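Local coordinates for protein acyl-CoA dehydrogenase (Geobacillus kaustophilus, PDB 2PG0) that probably catalyses the FAD-dependent alpha,beta-dehydrogenation of carrier-bound acyl chains, introducing a double bond into them, at residues A[62-67]-A[109-114]; A[115-118]-A[122-125]; A[139-144]-A[185-190]. One frame throughout, in Å; residues are numbered along the deposited sequence.

Interaction 1 (A[62-67]-A[109-114])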
ATOM      1  N   GLU A  62     -20.636 -44.507  -3.776  1.00 24.72           N
ATOM      2  CA  GLU A  62     -20.796 -45.393  -4.935  1.00 26.55           C
ATOM      3  C   GLU A  62     -22.239 -45.849  -5.168  1.00 26.28           C
ATOM      4  O   GLU A  62     -22.641 -46.083  -6.312  1.00 26.37           O
ATOM      5  CB  GLU A  62     -19.845 -46.603  -4.844  1.00 26.57           C
ATOM      6  CG  GLU A  62     -19.991 -47.453  -3.576  1.00 28.52           C
ATOM      7  CD  GLU A  62     -18.967 -48.590  -3.484  1.00 29.38           C
ATOM      8  OE1 GLU A  62     -18.269 -48.874  -4.484  1.00 33.70           O
ATOM      9  OE2 GLU A  62     -18.863 -49.202  -2.399  1.00 33.44           O
ATOM     10  N   LYS A  63     -23.021 -45.946  -4.093  1.00 26.48           N
ATOM     11  CA  LYS A  63     -24.407 -46.405  -4.192  1.00 27.03           C
ATOM     12  C   LYS A  63     -25.342 -45.430  -4.920  1.00 26.71           C
ATOM     13  O   LYS A  63     -26.420 -45.825  -5.364  1.00 26.53           O
ATOM     14  CB  LYS A  63     -24.962 -46.804  -2.822  1.00 27.18           C
ATOM     15  CG  LYS A  63     -25.394 -45.664  -1.927  1.00 28.69           C
ATOM     16  CD  LYS A  63     -25.870 -46.215  -0.591  1.00 31.45           C
ATOM     17  CE  LYS A  63     -26.399 -45.120   0.308  1.00 32.98           C
ATOM     18  NZ  LYS A  63     -26.689 -45.642   1.675  1.00 35.20           N
ATOM     19  N   TYR A  64     -24.921 -44.169  -5.048  1.00 26.26           N
ATOM     20  CA  TYR A  64     -25.646 -43.191  -5.865  1.00 25.82           C
ATOM     21  C   TYR A  64     -24.961 -42.962  -7.211  1.00 25.65           C
ATOM     22  O   TYR A  64     -25.430 -42.162  -8.027  1.00 25.96           O
ATOM     23  CB  TYR A  64     -25.787 -41.855  -5.133  1.00 25.81           C
ATOM     24  CG  TYR A  64     -26.384 -41.946  -3.749  1.00 25.84           C
ATOM     25  CD1 TYR A  64     -27.738 -42.236  -3.563  1.00 26.00           C
ATOM     26  CD2 TYR A  64     -25.598 -41.719  -2.623  1.00 26.10           C
ATOM     27  CE1 TYR A  64     -28.285 -42.311  -2.284  1.00 25.71           C
ATOM     28  CE2 TYR A  64     -26.135 -41.792  -1.349  1.00 25.77           C
ATOM     29  CZ  TYR A  64     -27.475 -42.085  -1.187  1.00 25.48           C
ATOM     30  OH  TYR A  64     -27.996 -42.150   0.081  1.00 25.73           O
ATOM     31  N   GLY A  65     -23.853 -43.661  -7.438  1.00 25.11           N
ATOM     32  CA  GLY A  65     -23.139 -43.582  -8.710  1.00 24.30           C
ATOM     33  C   GLY A  65     -21.846 -42.794  -8.636  1.00 23.70           C
ATOM     34  O   GLY A  65     -21.164 -42.616  -9.646  1.00 23.65           O
ATOM     35  N   GLY A  66     -21.503 -42.331  -7.437  1.00 23.18           N
ATOM     36  CA  GLY A  66     -20.286 -41.564  -7.226  1.00 22.55           C
ATOM     37  C   GLY A  66     -19.039 -42.414  -7.092  1.00 22.29           C
ATOM     38  O   GLY A  66     -19.060 -43.629  -7.357  1.00 22.39           O
ATOM     39  N   LEU A  67     -17.948 -41.782  -6.668  1.00 21.79           N
ATOM     40  CA  LEU A  67     -16.653 -42.458  -6.612  1.00 21.45           C
ATOM     41  C   LEU A  67     -16.026 -42.504  -5.219  1.00 21.10           C
ATOM     42  O   LEU A  67     -14.898 -42.977  -5.067  1.00 20.89           O
ATOM     43  CB  LEU A  67     -15.680 -41.833  -7.624  1.00 21.69           C
ATOM     44  CG  LEU A  67     -16.098 -41.934  -9.097  1.00 22.27           C
ATOM     45  CD1 LEU A  67     -15.230 -41.052  -9.987  1.00 23.97           C
ATOM     46  CD2 LEU A  67     -16.077 -43.394  -9.567  1.00 23.00           C
ATOM     47  N   GLU A 109     -34.585 -40.744   1.306  1.00 27.56           N
ATOM     48  CA  GLU A 109     -35.462 -40.568   0.150  1.00 27.42           C
ATOM     49  C   GLU A 109     -34.979 -39.417  -0.745  1.00 26.72           C
ATOM     50  O   GLU A 109     -34.915 -39.560  -1.962  1.00 26.21           O
ATOM     51  CB  GLU A 109     -36.911 -40.330   0.601  1.00 28.06           C
ATOM     52  CG  GLU A 109     -37.595 -41.544   1.269  1.00 30.38           C
ATOM     53  CD  GLU A 109     -37.028 -41.908   2.653  1.00 33.63           C
ATOM     54  OE1 GLU A 109     -36.578 -41.003   3.400  1.00 33.13           O
ATOM     55  OE2 GLU A 109     -37.041 -43.117   2.995  1.00 35.97           O
ATOM     56  N   GLN A 110     -34.624 -38.292  -0.128  1.00 26.13           N
ATOM     57  CA  GLN A 110     -34.147 -37.115  -0.869  1.00 25.46           C
ATOM     58  C   GLN A 110     -32.816 -37.375  -1.566  1.00 25.38           C
ATOM     59  O   GLN A 110     -32.633 -36.994  -2.721  1.00 25.54           O
ATOM     60  CB  GLN A 110     -34.028 -35.901   0.057  1.00 25.62           C
ATOM     61  CG  GLN A 110     -35.367 -35.240   0.363  1.00 24.60           C
ATOM     62  CD  GLN A 110     -35.266 -34.178   1.442  1.00 24.35           C
ATOM     63  OE1 GLN A 110     -34.366 -34.210   2.284  1.00 22.67           O
ATOM     64  NE2 GLN A 110     -36.203 -33.233   1.428  1.00 22.98           N
ATOM     65  N   LYS A 111     -31.901 -38.031  -0.860  1.00 25.55           N
ATOM     66  CA  LYS A 111     -30.591 -38.375  -1.412  1.00 25.76           C
ATOM     67  C   LYS A 111     -30.739 -39.329  -2.597  1.00 26.00           C
ATOM     68  O   LYS A 111     -30.126 -39.131  -3.649  1.00 25.69           O
ATOM     69  CB  LYS A 111     -29.685 -38.963  -0.326  1.00 25.89           C
ATOM     70  CG  LYS A 111     -29.313 -37.958   0.765  1.00 25.99           C
ATOM     71  CD  LYS A 111     -28.275 -38.491   1.742  1.00 26.21           C
ATOM     72  CE  LYS A 111     -28.887 -39.457   2.760  1.00 28.11           C
ATOM     73  NZ  LYS A 111     -27.990 -39.695   3.937  1.00 28.61           N
ATOM     74  N   GLN A 112     -31.589 -40.342  -2.430  1.00 26.11           N
ATOM     75  CA  GLN A 112     -31.866 -41.309  -3.487  1.00 26.21           C
ATOM     76  C   GLN A 112     -32.480 -40.633  -4.715  1.00 25.77           C
ATOM     77  O   GLN A 112     -32.124 -40.953  -5.844  1.00 25.31           O
ATOM     78  CB  GLN A 112     -32.786 -42.422  -2.962  1.00 26.47           C
ATOM     79  CG  GLN A 112     -32.981 -43.589  -3.921  1.00 28.53           C
ATOM     80  CD  GLN A 112     -31.669 -44.244  -4.322  1.00 31.10           C
ATOM     81  OE1 GLN A 112     -30.903 -44.699  -3.473  1.00 33.19           O
ATOM     82  NE2 GLN A 112     -31.407 -44.294  -5.620  1.00 32.41           N
ATOM     83  N   LYS A 113     -33.385 -39.686  -4.478  1.00 25.66           N
ATOM     84  CA  LYS A 113     -34.068 -38.970  -5.552  1.00 25.60           C
ATOM     85  C   LYS A 113     -33.156 -38.015  -6.325  1.00 24.98           C
ATOM     86  O   LYS A 113     -33.307 -37.863  -7.539  1.00 24.92           O
ATOM     87  CB  LYS A 113     -35.274 -38.199  -5.000  1.00 26.11           C
ATOM     88  CG  LYS A 113     -36.156 -37.590  -6.081  1.00 27.81           C
ATOM     89  CD  LYS A 113     -37.570 -37.347  -5.589  1.00 31.09           C
ATOM     90  CE  LYS A 113     -37.767 -35.921  -5.141  1.00 32.58           C
ATOM     91  NZ  LYS A 113     -39.207 -35.544  -5.263  1.00 34.85           N
ATOM     92  N   TRP A 114     -32.218 -37.374  -5.626  1.00 23.99           N
ATOM     93  CA  TRP A 114     -31.458 -36.269  -6.226  1.00 22.92           C
ATOM     94  C   TRP A 114     -29.990 -36.542  -6.553  1.00 22.36           C
ATOM     95  O   TRP A 114     -29.513 -36.146  -7.623  1.00 22.63           O
ATOM     96  CB  TRP A 114     -31.596 -34.995  -5.378  1.00 22.51           C
ATOM     97  CG  TRP A 114     -32.983 -34.418  -5.387  1.00 22.28           C
ATOM     98  CD1 TRP A 114     -33.846 -34.364  -6.446  1.00 22.32           C
ATOM     99  CD2 TRP A 114     -33.657 -33.788  -4.289  1.00 21.92           C
ATOM    100  NE1 TRP A 114     -35.017 -33.755  -6.071  1.00 22.67           N
ATOM    101  CE2 TRP A 114     -34.930 -33.392  -4.753  1.00 22.38           C
ATOM    102  CE3 TRP A 114     -33.309 -33.528  -2.956  1.00 21.74           C
ATOM    103  CZ2 TRP A 114     -35.864 -32.741  -3.930  1.00 22.05           C
ATOM    104  CZ3 TRP A 114     -34.235 -32.880  -2.137  1.00 22.11           C
ATOM    105  CH2 TRP A 114     -35.499 -32.498  -2.631  1.00 22.14           C
TER
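On the surface of the helical N-terminal domain of the acyl-CoA dehydrogenase fold, Tyr64, at the end of a short 3-10 turn, packs obliquely against Lys111 and Gln112 of helix 108-120. The two backbones stay well apart, with 6.9 Å between Tyr64 CA and Gln112 CA, and the tyrosine side chain spans the distance. With CG anti to its own carbonyl carbon (chi1 -53°), the ring is swung beside its own backbone N and its OH end is brought to the helix. Tyr64 OH rests on the aliphatic part of the lysine, 3.6 Å from Lys111 CB and 3.9 Å from Lys111 CE. The lysine chain bends at chi3 (-77°), which brings CE back beside the phenol oxygen, while its ammonium group forms a salt bridge with Glu108 in the preceding turn. Gln112 comes obliquely to the CD1/CE1 side of the ring: its OE1 stands 3.7 Å from Tyr64 CE1, the amide plane turned 40° from that of the ring. No hydrogen bond spans the two segments, and the 162 Å² they bury comes from van der Waals packing. Within 62-67, Lys63 CG lies 3.9 Å above the Tyr64 ring plane, over its centre, which probably limits how the ring can turn. The 3-10 turn is closed by Gly65 N bonding to Glu62 O at 2.9 Å. Leu115 and Pro116, one turn further along the helix, also touch Tyr64. The arrangement is plain loop-on-helix packing: an aromatic from the connection between helices 44-52 and 71-84 docks on helix 108-120 in the N-terminal helical domain.

Interaction 2 (A[115-118]-A[122-125]); sequences LPKC and ELIT
Lys117 O accepts the backbone N-H of Leu123 at 3.1 Å, in a nearly straight bond (179° at the hydrogen). The donor stands 64° out of the carbonyl plane, so it approaches the oxygen from above. This bond fastens the turn by which helix 108-120 gives way to strand 125-128 at the junction of the N-terminal helical and middle beta domains. The extended side chains of Lys117 and Glu122 cross obliquely: Lys117 CD is 3.6 Å from Glu122 CD, and Lys117 CE is 3.6 Å from Glu122 OE2. The salt bridge they end in is long, 3.9 Å from Lys117 NZ to Glu122 OE2, and much of the pairing is the carboxylate lying against the lysine methylenes. On Lys117 CB sits Leu123, with CG at 3.6 Å; Leu123 CG lies anti to its own carbonyl carbon (chi1 -63°), which turns the branched end onto the lysine. Trp114 also touches Leu123. Cut back to an alanine, this position is likely to lose the branched end that covers Lys117 CB and meets Trp114, opening a gap at the turn. Leu123 O is buried by the contact and has no polar partner anywhere in the model. Deeper in, His94 of helix 89-105 takes Cys118 O through NE2 and Thr125 OG1 through ND1, tying both segments to one imidazole. Thr125 CG2 meets Cys118 SG at 3.8 Å.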
ATOM      1  N   LEU A 115     -29.279 -37.206  -5.651  1.00 21.55           N
ATOM      2  CA  LEU A 115     -27.832 -37.391  -5.818  1.00 20.94           C
ATOM      3  C   LEU A 115     -27.368 -38.112  -7.095  1.00 20.52           C
ATOM      4  O   LEU A 115     -26.417 -37.660  -7.730  1.00 19.91           O
ATOM      5  CB  LEU A 115     -27.183 -37.993  -4.570  1.00 21.00           C
ATOM      6  CG  LEU A 115     -27.161 -37.096  -3.328  1.00 20.18           C
ATOM      7  CD1 LEU A 115     -26.474 -37.825  -2.195  1.00 20.32           C
ATOM      8  CD2 LEU A 115     -26.479 -35.746  -3.604  1.00 21.28           C
ATOM      9  N   PRO A 116     -28.028 -39.228  -7.484  1.00 20.55           N
ATOM     10  CA  PRO A 116     -27.586 -39.861  -8.735  1.00 20.40           C
ATOM     11  C   PRO A 116     -27.556 -38.921  -9.947  1.00 20.23           C
ATOM     12  O   PRO A 116     -26.596 -38.953 -10.722  1.00 20.25           O
ATOM     13  CB  PRO A 116     -28.606 -40.992  -8.934  1.00 20.56           C
ATOM     14  CG  PRO A 116     -29.016 -41.345  -7.539  1.00 20.53           C
ATOM     15  CD  PRO A 116     -29.126 -39.993  -6.862  1.00 20.53           C
ATOM     16  N   LYS A 117     -28.575 -38.079 -10.094  1.00 20.05           N
ATOM     17  CA  LYS A 117     -28.623 -37.154 -11.226  1.00 20.69           C
ATOM     18  C   LYS A 117     -27.660 -35.962 -11.088  1.00 20.14           C
ATOM     19  O   LYS A 117     -27.236 -35.381 -12.089  1.00 19.96           O
ATOM     20  CB  LYS A 117     -30.053 -36.701 -11.497  1.00 21.13           C
ATOM     21  CG  LYS A 117     -30.900 -37.757 -12.201  1.00 23.52           C
ATOM     22  CD  LYS A 117     -32.338 -37.296 -12.310  1.00 27.32           C
ATOM     23  CE  LYS A 117     -33.262 -38.458 -12.644  1.00 29.62           C
ATOM     24  NZ  LYS A 117     -34.684 -38.002 -12.697  1.00 32.26           N
ATOM     25  N   CYS A 118     -27.309 -35.614  -9.854  1.00 19.84           N
ATOM     26  CA  CYS A 118     -26.257 -34.617  -9.618  1.00 19.48           C
ATOM     27  C   CYS A 118     -24.893 -35.141 -10.069  1.00 19.12           C
ATOM     28  O   CYS A 118     -24.073 -34.373 -10.563  1.00 18.78           O
ATOM     29  CB  CYS A 118     -26.203 -34.191  -8.147  1.00 19.60           C
ATOM     30  SG  CYS A 118     -27.655 -33.255  -7.593  1.00 20.32           S
ATOM     31  N   GLU A 122     -27.511 -34.599 -14.933  1.00 21.84           N
ATOM     32  CA  GLU A 122     -28.912 -34.503 -15.366  1.00 22.27           C
ATOM     33  C   GLU A 122     -29.649 -33.447 -14.545  1.00 21.20           C
ATOM     34  O   GLU A 122     -30.586 -32.802 -15.030  1.00 21.01           O
ATOM     35  CB  GLU A 122     -29.617 -35.859 -15.245  1.00 22.14           C
ATOM     36  CG  GLU A 122     -31.074 -35.850 -15.714  1.00 23.84           C
ATOM     37  CD  GLU A 122     -31.693 -37.241 -15.854  1.00 24.70           C
ATOM     38  OE1 GLU A 122     -30.971 -38.262 -15.744  1.00 27.73           O
ATOM     39  OE2 GLU A 122     -32.920 -37.307 -16.086  1.00 27.92           O
ATOM     40  N   LEU A 123     -29.222 -33.293 -13.296  1.00 20.07           N
ATOM     41  CA  LEU A 123     -29.666 -32.195 -12.465  1.00 19.23           C
ATOM     42  C   LEU A 123     -28.466 -31.320 -12.123  1.00 18.37           C
ATOM     43  O   LEU A 123     -27.449 -31.805 -11.629  1.00 18.26           O
ATOM     44  CB  LEU A 123     -30.354 -32.705 -11.198  1.00 19.34           C
ATOM     45  CG  LEU A 123     -31.644 -33.521 -11.366  1.00 19.99           C
ATOM     46  CD1 LEU A 123     -32.128 -34.005 -10.001  1.00 20.75           C
ATOM     47  CD2 LEU A 123     -32.732 -32.726 -12.078  1.00 19.05           C
ATOM     48  N   ILE A 124     -28.593 -30.034 -12.440  1.00 17.18           N
ATOM     49  CA  ILE A 124     -27.597 -29.030 -12.099  1.00 16.21           C
ATOM     50  C   ILE A 124     -28.155 -28.255 -10.908  1.00 15.87           C
ATOM     51  O   ILE A 124     -29.342 -27.953 -10.875  1.00 15.93           O
ATOM     52  CB  ILE A 124     -27.319 -28.102 -13.310  1.00 16.08           C
ATOM     53  CG1 ILE A 124     -26.682 -28.918 -14.449  1.00 15.28           C
ATOM     54  CG2 ILE A 124     -26.433 -26.901 -12.918  1.00 16.49           C
ATOM     55  CD1 ILE A 124     -26.445 -28.132 -15.722  1.00 16.09           C
ATOM     56  N   THR A 125     -27.301 -27.952  -9.935  1.00 15.60           N
ATOM     57  CA  THR A 125     -27.743 -27.308  -8.704  1.00 14.91           C
ATOM     58  C   THR A 125     -27.312 -25.849  -8.578  1.00 14.90           C
ATOM     59  O   THR A 125     -26.344 -25.406  -9.206  1.00 14.31           O
ATOM     60  CB  THR A 125     -27.267 -28.084  -7.449  1.00 14.81           C
ATOM     61  OG1 THR A 125     -25.840 -28.138  -7.426  1.00 13.80           O
ATOM     62  CG2 THR A 125     -27.825 -29.510  -7.432  1.00 15.82           C
TER

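Interaction 3 (A[139-144]-A[185-190]); sequences ANISTT and RGISLL
Ala139 meets Ile187 through its backbone: Ala139 CA lies 4.2 Å from Ile187 CD1, while its methyl group stays farther from that strand. Its carbonyl oxygen is hydrogen-bonded by Lys175 NZ, from the end of the neighbouring strand 169-175. Past Asn140 the chain brings Ile141 round, its side chain directed at 185-190. Ile141 CG1 lies between the backbone N and the carbonyl carbon (chi1 55°), and the chain continues extended from there, so that its terminal methyl is carried to Ile187. The two isoleucines cross at about a right angle. Their end methyls meet at 4.1 Å, Ile141 CD1 to Ile187 CD1, and Ile141 CG1 is equally far, 4.1 Å, from Ile187 CD1. Ile187 has CG1 anti to its carbonyl carbon (chi1 -60°), and its CD1 methyl meets both Ala139 and Ile141. These are elements of the middle beta domain of the acyl-CoA dehydrogenase fold: the connection leading from strand 125-128 to strand 144-148 packs on the first residue of strand 187-193 of the mixed sheet. No hydrogen bond crosses between the segments; the 108 Å² buried is apolar packing. Ile141 also touches Ala173 of strand 169-175, and its side chain is about 8 Å from the bound FAD. It touches Glu131 as well, whose carboxylate oxygens OE1 and OE2 accept Ser142 N and Thr143 OG1 respectively.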
ATOM      1  N   ALA A 139     -29.415 -12.520   7.641  1.00 22.12           N
ATOM      2  CA  ALA A 139     -30.502 -12.717   8.601  1.00 22.75           C
ATOM      3  C   ALA A 139     -31.729 -11.867   8.245  1.00 23.03           C
ATOM      4  O   ALA A 139     -32.834 -12.148   8.707  1.00 23.22           O
ATOM      5  CB  ALA A 139     -30.027 -12.434  10.026  1.00 22.71           C
ATOM      6  N   ASN A 140     -31.528 -10.860   7.389  1.00 23.26           N
ATOM      7  CA  ASN A 140     -32.574  -9.908   7.007  1.00 23.64           C
ATOM      8  C   ASN A 140     -33.274 -10.215   5.673  1.00 23.41           C
ATOM      9  O   ASN A 140     -33.991  -9.370   5.129  1.00 23.41           O
ATOM     10  CB  ASN A 140     -32.000  -8.481   6.993  1.00 23.95           C
ATOM     11  CG  ASN A 140     -33.075  -7.413   7.004  1.00 25.10           C
ATOM     12  OD1 ASN A 140     -34.046  -7.499   7.761  1.00 26.57           O
ATOM     13  ND2 ASN A 140     -32.910  -6.397   6.162  1.00 27.03           N
ATOM     14  N   ILE A 141     -33.071 -11.421   5.145  1.00 23.36           N
ATOM     15  CA  ILE A 141     -33.788 -11.863   3.937  1.00 23.74           C
ATOM     16  C   ILE A 141     -35.298 -11.884   4.193  1.00 23.66           C
ATOM     17  O   ILE A 141     -35.730 -12.107   5.325  1.00 24.12           O
ATOM     18  CB  ILE A 141     -33.304 -13.250   3.441  1.00 23.46           C
ATOM     19  CG1 ILE A 141     -33.409 -14.309   4.547  1.00 22.91           C
ATOM     20  CG2 ILE A 141     -31.882 -13.148   2.876  1.00 23.76           C
ATOM     21  CD1 ILE A 141     -33.319 -15.751   4.038  1.00 24.25           C
ATOM     22  N   SER A 142     -36.094 -11.634   3.159  1.00 23.69           N
ATOM     23  CA  SER A 142     -37.536 -11.531   3.347  1.00 23.80           C
ATOM     24  C   SER A 142     -38.386 -12.476   2.487  1.00 23.52           C
ATOM     25  O   SER A 142     -39.622 -12.432   2.550  1.00 23.04           O
ATOM     26  CB  SER A 142     -37.989 -10.076   3.192  1.00 24.10           C
ATOM     27  OG  SER A 142     -37.779  -9.614   1.871  1.00 25.77           O
ATOM     28  N   THR A 143     -37.736 -13.340   1.702  1.00 23.02           N
ATOM     29  CA  THR A 143     -38.457 -14.397   0.976  1.00 22.85           C
ATOM     30  C   THR A 143     -39.187 -15.265   1.999  1.00 22.56           C
ATOM     31  O   THR A 143     -38.580 -15.743   2.950  1.00 22.83           O
ATOM     32  CB  THR A 143     -37.515 -15.263   0.080  1.00 22.68           C
ATOM     33  OG1 THR A 143     -36.940 -14.444  -0.948  1.00 22.85           O
ATOM     34  CG2 THR A 143     -38.286 -16.409  -0.586  1.00 22.69           C
ATOM     35  N   THR A 144     -40.494 -15.436   1.809  1.00 22.45           N
ATOM     36  CA  THR A 144     -41.306 -16.208   2.740  1.00 22.71           C
ATOM     37  C   THR A 144     -41.756 -17.540   2.149  1.00 22.96           C
ATOM     38  O   THR A 144     -41.958 -17.664   0.940  1.00 22.52           O
ATOM     39  CB  THR A 144     -42.569 -15.434   3.201  1.00 22.54           C
ATOM     40  OG1 THR A 144     -43.374 -15.111   2.064  1.00 22.63           O
ATOM     41  CG2 THR A 144     -42.186 -14.153   3.931  1.00 22.57           C
ATOM     42  N   ARG A 185     -33.697 -17.393  13.297  1.00 33.64           N
ATOM     43  CA  ARG A 185     -34.356 -18.633  13.724  1.00 32.83           C
ATOM     44  C   ARG A 185     -35.620 -18.935  12.924  1.00 31.57           C
ATOM     45  O   ARG A 185     -36.246 -19.982  13.110  1.00 31.40           O
ATOM     46  CB  ARG A 185     -34.683 -18.594  15.220  1.00 33.46           C
ATOM     47  CG  ARG A 185     -33.493 -18.839  16.132  1.00 35.56           C
ATOM     48  CD  ARG A 185     -33.959 -19.109  17.560  1.00 40.21           C
ATOM     49  NE  ARG A 185     -32.853 -19.076  18.521  1.00 43.56           N
ATOM     50  CZ  ARG A 185     -33.000 -19.133  19.846  1.00 45.28           C
ATOM     51  NH1 ARG A 185     -34.211 -19.224  20.390  1.00 46.13           N
ATOM     52  NH2 ARG A 185     -31.930 -19.097  20.631  1.00 46.29           N
ATOM     53  N   GLY A 186     -35.991 -18.016  12.038  1.00 30.16           N
ATOM     54  CA  GLY A 186     -37.132 -18.217  11.153  1.00 28.67           C
ATOM     55  C   GLY A 186     -36.750 -18.666   9.753  1.00 27.47           C
ATOM     56  O   GLY A 186     -37.608 -18.747   8.875  1.00 27.16           O
ATOM     57  N   ILE A 187     -35.466 -18.959   9.549  1.00 26.36           N
ATOM     58  CA  ILE A 187     -34.950 -19.339   8.230  1.00 25.30           C
ATOM     59  C   ILE A 187     -34.886 -20.859   8.046  1.00 24.63           C
ATOM     60  O   ILE A 187     -34.471 -21.595   8.944  1.00 24.44           O
ATOM     61  CB  ILE A 187     -33.559 -18.708   7.934  1.00 25.24           C
ATOM     62  CG1 ILE A 187     -33.637 -17.179   7.960  1.00 25.22           C
ATOM     63  CG2 ILE A 187     -33.020 -19.180   6.578  1.00 24.82           C
ATOM     64  CD1 ILE A 187     -32.272 -16.478   7.892  1.00 25.38           C
ATOM     65  N   SER A 188     -35.302 -21.304   6.863  1.00 23.97           N
ATOM     66  CA  SER A 188     -35.275 -22.708   6.486  1.00 23.32           C
ATOM     67  C   SER A 188     -34.707 -22.855   5.088  1.00 22.73           C
ATOM     68  O   SER A 188     -34.731 -21.906   4.303  1.00 22.57           O
ATOM     69  CB  SER A 188     -36.689 -23.283   6.512  1.00 23.51           C
ATOM     70  OG  SER A 188     -37.230 -23.223   7.818  1.00 24.58           O
ATOM     71  N   LEU A 189     -34.200 -24.043   4.781  1.00 22.16           N
ATOM     72  CA  LEU A 189     -33.754 -24.355   3.426  1.00 21.90           C
ATOM     73  C   LEU A 189     -34.792 -25.221   2.725  1.00 21.88           C
ATOM     74  O   LEU A 189     -35.226 -26.237   3.255  1.00 21.91           O
ATOM     75  CB  LEU A 189     -32.373 -25.025   3.427  1.00 21.52           C
ATOM     76  CG  LEU A 189     -31.228 -24.236   4.079  1.00 21.33           C
ATOM     77  CD1 LEU A 189     -29.901 -24.965   3.905  1.00 21.14           C
ATOM     78  CD2 LEU A 189     -31.144 -22.800   3.546  1.00 21.13           C
ATOM     79  N   LEU A 190     -35.195 -24.791   1.537  1.00 21.67           N
ATOM     80  CA  LEU A 190     -36.217 -25.477   0.766  1.00 22.21           C
ATOM     81  C   LEU A 190     -35.704 -25.714  -0.656  1.00 22.19           C
ATOM     82  O   LEU A 190     -35.257 -24.783  -1.324  1.00 21.94           O
ATOM     83  CB  LEU A 190     -37.498 -24.634   0.766  1.00 21.98           C
ATOM     84  CG  LEU A 190     -38.793 -25.129   0.120  1.00 23.46           C
ATOM     85  CD1 LEU A 190     -39.311 -26.396   0.794  1.00 23.83           C
ATOM     86  CD2 LEU A 190     -39.836 -24.033   0.192  1.00 22.95           C
TER

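Along the chain the three contacts come in series, none enclosing another. Interactions 1 and 2 share helix 108-120 and lie about 9 Å apart between centres. They touch directly: Tyr64 O is 3.5 Å from Pro116 CB, and Trp114 CD1 is 4.0 Å from Leu123 CD1. Together they trace that helix from its surface packing to its exit into strand 125-128. Interaction 3 lies wholly in the middle domain, its centre about 28 Å from that of interaction 1 and about 25 Å from that of interaction 2, without touching either. The mixed sheet relates it to interaction 2, since strands 125-128 and 187-193 both flank strand 169-175. The side chains of Thr125 and Ile141 lie about 10 and 8 Å from the bound FAD, whereas interaction 1 is away from the FAD site.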